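Local coordinates for GAF domain/HD domain protein (Geobacter sulfurreducens, PDB 3EEA) that is of unknown function, possibly a phosphatase, this chain being the GAF domain of a longer GAF/HD protein, at residues 16-19 with 20-24; 127-130 with 131-134. All blocks are in the same frame, centred on the assembly; numbering follows the deposited sequence.

From the N terminus, the chain first enters helix 14-28, and contact 1 (16-19 with 20-24) lies wholly within it, joining successive turns of one helix and closing no long loop. Far along the sequence, strand 119-129, the middle one of the five-stranded antiparallel sheet, ends in contact 2 (127-130 with 131-134), a tight turn that starts the connection to helix 137-158. The two contacts are in series, neither nested nor crossed; the centres of contact 1 and contact 2 lie about 22 Å apart, and the nearest atoms of contact 1 and contact 2 about 11 Å apart. Helix 137-158 relates them: contact 1 packs against it through V17, L21 and L24, while contact 2 leads into it and bonds to its E139.

Contact 1: residues 16-19 with 20-24; sequences EVIK and DLSRL
E16 meets D20 one turn further on: its carbonyl O accepts D20 N at 3.0 Å, with an N-H...O angle of 159°. CG of D20, turned beside its own backbone N, bends the carboxylate back toward this carbonyl, but OD2 and E16 O are both acceptors and form no bond. The two acids also approach each other, with E16 OE1 4.6 Å from D20 OD1, a like-charge pair not in contact, which may slightly raise the affinity of either for a proton. At the other end of E16, the backbone N bonds to OD1 of D13.

V17 O takes L21 N at 2.9 Å in a nearly straight bond, while CB of L21 rests against the same oxygen. The side chains of both residues pack on helix 137-158, V17 on V154 and M157, L21 on A150.

I18 O is gripped twice, by S22 N and by the hydroxyl OG of S22, which donates at 2.9 Å. The two donors arrive from opposite faces of the carbonyl plane, OG tilted 31° out of it. Because OG stands beside its own backbone N (chi1 -56°), it folds back onto the preceding turn, which satisfies the hydroxyl of a buried residue; CG2 of I18 lies 4.1 Å from OG.

K19 O receives R23 N at 3.0 Å, and CB of R23 leans on that oxygen. The arginine's far end leaves the helix to form a salt bridge with D145 of the second subunit.

Four successive i to i+4 backbone bonds mark an alpha-helix, the N-terminal one of this GAF domain; its amphipathic character follows from burial of I18, L21, S22 and L24 while E16, K19, D20 and R23 are exposed.

Contact 2: residues 127-130 with 131-134; sequences ARTR and DNPP
R128 reaches P133 around the turn that ends strand 119-129. From CB, directed at the following segment, CG stands between the backbone N and the carbonyl carbon (chi1 49°), and the chain then runs extended to NE. NE makes a weak bond to P133 O at 3.4 Å; NH1 makes the firmer one to the same oxygen at 2.9 Å. P133 O lies at the guanidinium edge, 13° from its plane, whereas NH1 sits well above the plane of the P133 carbonyl. Elsewhere NH1 forms a salt bridge with E139, NH2 bonds to the carbonyl of K30, and F135 adds a cation-pi contact. With an alanine here, the P133 carbonyl and E139 would probably lose this donor and the proline segment would be freer to shift.

Between these ends, T129 to N132 forms a type I beta turn, evidenced by N132 N bonding to T129 O at 3.1 Å. The amide ND2 of N132 adds a weak bond to that oxygen. OG1 of T129 donates to the syn lone pair of D131 OD1 at 2.8 Å, the two side chains pointing the same way. With CG of D131 between its N and carbonyl carbon (chi1 52°), the carboxylate comes alongside T129. R130, at the second turn position, sends NE to the carbonyl of T88.

Chemically, a buried arginine divides its donors between the carboxylate of E139 and the carbonyls of P133 and K30, which is consistent with the guanidinium tying the strand end to the loop and to the first turn of helix 137-158.

Contact 1: residues 16-19 with 20-24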
loop_
_atom_site.group_PDB
_atom_site.type_symbol
_atom_site.label_atom_id
_atom_site.label_comp_id
_atom_site.label_asym_id
_atom_site.label_seq_id
_atom_site.Cartn_x
_atom_site.Cartn_y
_atom_site.Cartn_z
ATOM N N GLU A 16 11.971 7.122 -4.141
ATOM C CA GLU A 16 10.552 7.496 -4.282
ATOM C C GLU A 16 9.639 6.375 -3.729
ATOM O O GLU A 16 8.596 6.683 -3.213
ATOM C CB GLU A 16 10.112 7.779 -5.708
ATOM C CG GLU A 16 10.682 9.030 -6.320
ATOM C CD GLU A 16 10.025 10.300 -5.817
ATOM O OE1 GLU A 16 8.814 10.300 -5.448
ATOM O OE2 GLU A 16 10.726 11.315 -5.855
ATOM N N VAL A 17 10.028 5.119 -3.904
ATOM C CA VAL A 17 9.298 3.972 -3.340
ATOM C C VAL A 17 9.262 4.109 -1.789
ATOM O O VAL A 17 8.199 3.964 -1.158
ATOM C CB VAL A 17 9.890 2.629 -3.793
ATOM C CG1 VAL A 17 9.184 1.428 -3.105
ATOM C CG2 VAL A 17 9.768 2.456 -5.371
ATOM N N ILE A 18 10.411 4.420 -1.191
ATOM C CA ILE A 18 10.502 4.550 0.290
ATOM C C ILE A 18 9.737 5.773 0.831
ATOM O O ILE A 18 9.094 5.700 1.870
ATOM C CB ILE A 18 11.998 4.548 0.774
ATOM C CG1 ILE A 18 12.624 3.184 0.490
ATOM C CG2 ILE A 18 12.056 4.947 2.262
ATOM C CD1 ILE A 18 11.822 2.022 0.892
ATOM N N LYS A 19 9.786 6.880 0.129
ATOM C CA LYS A 19 8.957 8.063 0.424
ATOM C C LYS A 19 7.464 7.716 0.381
ATOM O O LYS A 19 6.704 8.067 1.277
ATOM C CB LYS A 19 9.198 9.196 -0.586
ATOM C CG LYS A 19 10.449 10.004 -0.385
ATOM C CD LYS A 19 10.506 11.211 -1.330
ATOM C CE LYS A 19 9.524 12.321 -0.902
ATOM N NZ LYS A 19 10.120 13.681 -1.099
ATOM N N ASP A 20 7.040 7.054 -0.688
ATOM C CA ASP A 20 5.625 6.736 -0.826
ATOM C C ASP A 20 5.210 5.752 0.291
ATOM O O ASP A 20 4.126 5.923 0.886
ATOM C CB ASP A 20 5.307 6.132 -2.187
ATOM C CG ASP A 20 5.372 7.133 -3.323
ATOM O OD1 ASP A 20 5.331 8.375 -3.078
ATOM O OD2 ASP A 20 5.479 6.651 -4.498
ATOM N N LEU A 21 6.043 4.739 0.544
ATOM C CA LEU A 21 5.787 3.762 1.654
ATOM C C LEU A 21 5.626 4.494 2.983
ATOM O O LEU A 21 4.648 4.257 3.717
ATOM C CB LEU A 21 6.881 2.741 1.767
ATOM C CG LEU A 21 6.814 1.835 3.013
ATOM C CD1 LEU A 21 5.546 0.942 2.962
ATOM C CD2 LEU A 21 8.046 0.964 3.164
ATOM N N SER A 22 6.577 5.371 3.314
ATOM C CA SER A 22 6.538 6.115 4.580
ATOM C C SER A 22 5.300 6.971 4.730
ATOM O O SER A 22 4.617 6.946 5.789
ATOM C CB SER A 22 7.831 6.924 4.775
ATOM O OG SER A 22 8.956 6.033 4.704
ATOM N N ARG A 23 4.925 7.665 3.664
ATOM C CA ARG A 23 3.721 8.496 3.709
ATOM C C ARG A 23 2.460 7.642 3.981
ATOM O O ARG A 23 1.577 8.007 4.822
ATOM C CB ARG A 23 3.608 9.227 2.373
ATOM C CG ARG A 23 2.360 9.924 2.124
ATOM C CD ARG A 23 2.518 10.644 0.801
ATOM N NE ARG A 23 1.259 10.667 0.092
ATOM C CZ ARG A 23 0.292 11.521 0.363
ATOM N NH1 ARG A 23 0.475 12.431 1.320
ATOM N NH2 ARG A 23 -0.849 11.481 -0.333
ATOM N N LEU A 24 2.334 6.546 3.245
ATOM C CA LEU A 24 1.159 5.680 3.381
ATOM C C LEU A 24 1.072 5.060 4.778
ATOM O O LEU A 24 -0.015 5.045 5.372
ATOM C CB LEU A 24 1.162 4.584 2.331
ATOM C CG LEU A 24 -0.101 3.754 2.229
ATOM C CD1 LEU A 24 -1.306 4.665 1.992
ATOM C CD2 LEU A 24 0.069 2.693 1.147
#

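Contact 2: residues 127-130 with 131-134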
loop_
_atom_site.group_PDB
_atom_site.type_symbol
_atom_site.label_atom_id
_atom_site.label_comp_id
_atom_site.label_asym_id
_atom_site.label_seq_id
_atom_site.Cartn_x
_atom_site.Cartn_y
_atom_site.Cartn_z
ATOM N N ALA A 127 7.763 4.335 15.576
ATOM C CA ALA A 127 7.776 4.684 16.986
ATOM C C ALA A 127 6.548 5.504 17.325
ATOM O O ALA A 127 6.095 6.311 16.519
ATOM C CB ALA A 127 9.056 5.509 17.331
ATOM N N ARG A 128 6.053 5.286 18.522
ATOM C CA ARG A 128 5.196 6.265 19.178
ATOM C C ARG A 128 5.457 6.313 20.690
ATOM O O ARG A 128 6.144 5.433 21.259
ATOM C CB ARG A 128 3.723 6.104 18.801
ATOM C CG ARG A 128 3.181 4.842 18.879
ATOM C CD ARG A 128 1.861 4.828 18.087
ATOM N NE ARG A 128 1.082 3.735 18.543
ATOM C CZ ARG A 128 0.132 3.063 17.891
ATOM N NH1 ARG A 128 -0.408 2.071 18.547
ATOM N NH2 ARG A 128 -0.255 3.311 16.657
ATOM N N THR A 129 4.977 7.387 21.333
ATOM C CA THR A 129 5.309 7.587 22.738
ATOM C C THR A 129 4.607 6.533 23.521
ATOM O O THR A 129 3.527 6.090 23.124
ATOM C CB THR A 129 4.947 8.995 23.228
ATOM O OG1 THR A 129 3.590 9.282 22.878
ATOM C CG2 THR A 129 5.879 10.016 22.552
ATOM N N ARG A 130 5.241 6.119 24.616
ATOM C CA ARG A 130 4.806 4.990 25.432
ATOM C C ARG A 130 3.526 5.206 26.241
ATOM O O ARG A 130 3.031 4.258 26.843
ATOM C CB ARG A 130 5.896 4.614 26.443
ATOM C CG ARG A 130 7.155 4.062 25.842
ATOM C CD ARG A 130 8.131 3.673 26.941
ATOM N NE ARG A 130 7.691 2.439 27.593
ATOM C CZ ARG A 130 7.365 2.297 28.877
ATOM N NH1 ARG A 130 7.423 3.304 29.727
ATOM N NH2 ARG A 130 6.974 1.105 29.311
ATOM N N ASP A 131 3.030 6.429 26.303
ATOM C CA ASP A 131 1.729 6.688 26.961
ATOM C C ASP A 131 0.554 6.314 26.030
ATOM O O ASP A 131 -0.578 6.203 26.483
ATOM C CB ASP A 131 1.617 8.141 27.451
ATOM C CG ASP A 131 1.919 9.142 26.375
ATOM O OD1 ASP A 131 2.575 8.751 25.395
ATOM O OD2 ASP A 131 1.543 10.318 26.507
ATOM N N ASN A 132 0.845 6.098 24.746
ATOM C CA ASN A 132 -0.107 5.554 23.780
ATOM C C ASN A 132 -0.108 4.040 23.813
ATOM O O ASN A 132 0.852 3.435 24.260
ATOM C CB ASN A 132 0.256 5.997 22.364
ATOM C CG ASN A 132 0.035 7.470 22.147
ATOM O OD1 ASN A 132 -1.102 7.940 22.166
ATOM N ND2 ASN A 132 1.119 8.215 21.947
ATOM N N PRO A 133 -1.195 3.408 23.350
ATOM C CA PRO A 133 -1.165 1.941 23.313
ATOM C C PRO A 133 -0.079 1.476 22.368
ATOM O O PRO A 133 0.207 2.186 21.397
ATOM C CB PRO A 133 -2.522 1.571 22.726
ATOM C CG PRO A 133 -3.388 2.783 22.935
ATOM C CD PRO A 133 -2.477 3.953 22.863
ATOM N N PRO A 134 0.559 0.343 22.673
ATOM C CA PRO A 134 1.524 -0.232 21.733
ATOM C C PRO A 134 0.876 -0.570 20.382
ATOM O O PRO A 134 -0.370 -0.683 20.274
ATOM C CB PRO A 134 2.016 -1.515 22.436
ATOM C CG PRO A 134 1.038 -1.789 23.496
ATOM C CD PRO A 134 0.319 -0.524 23.843
#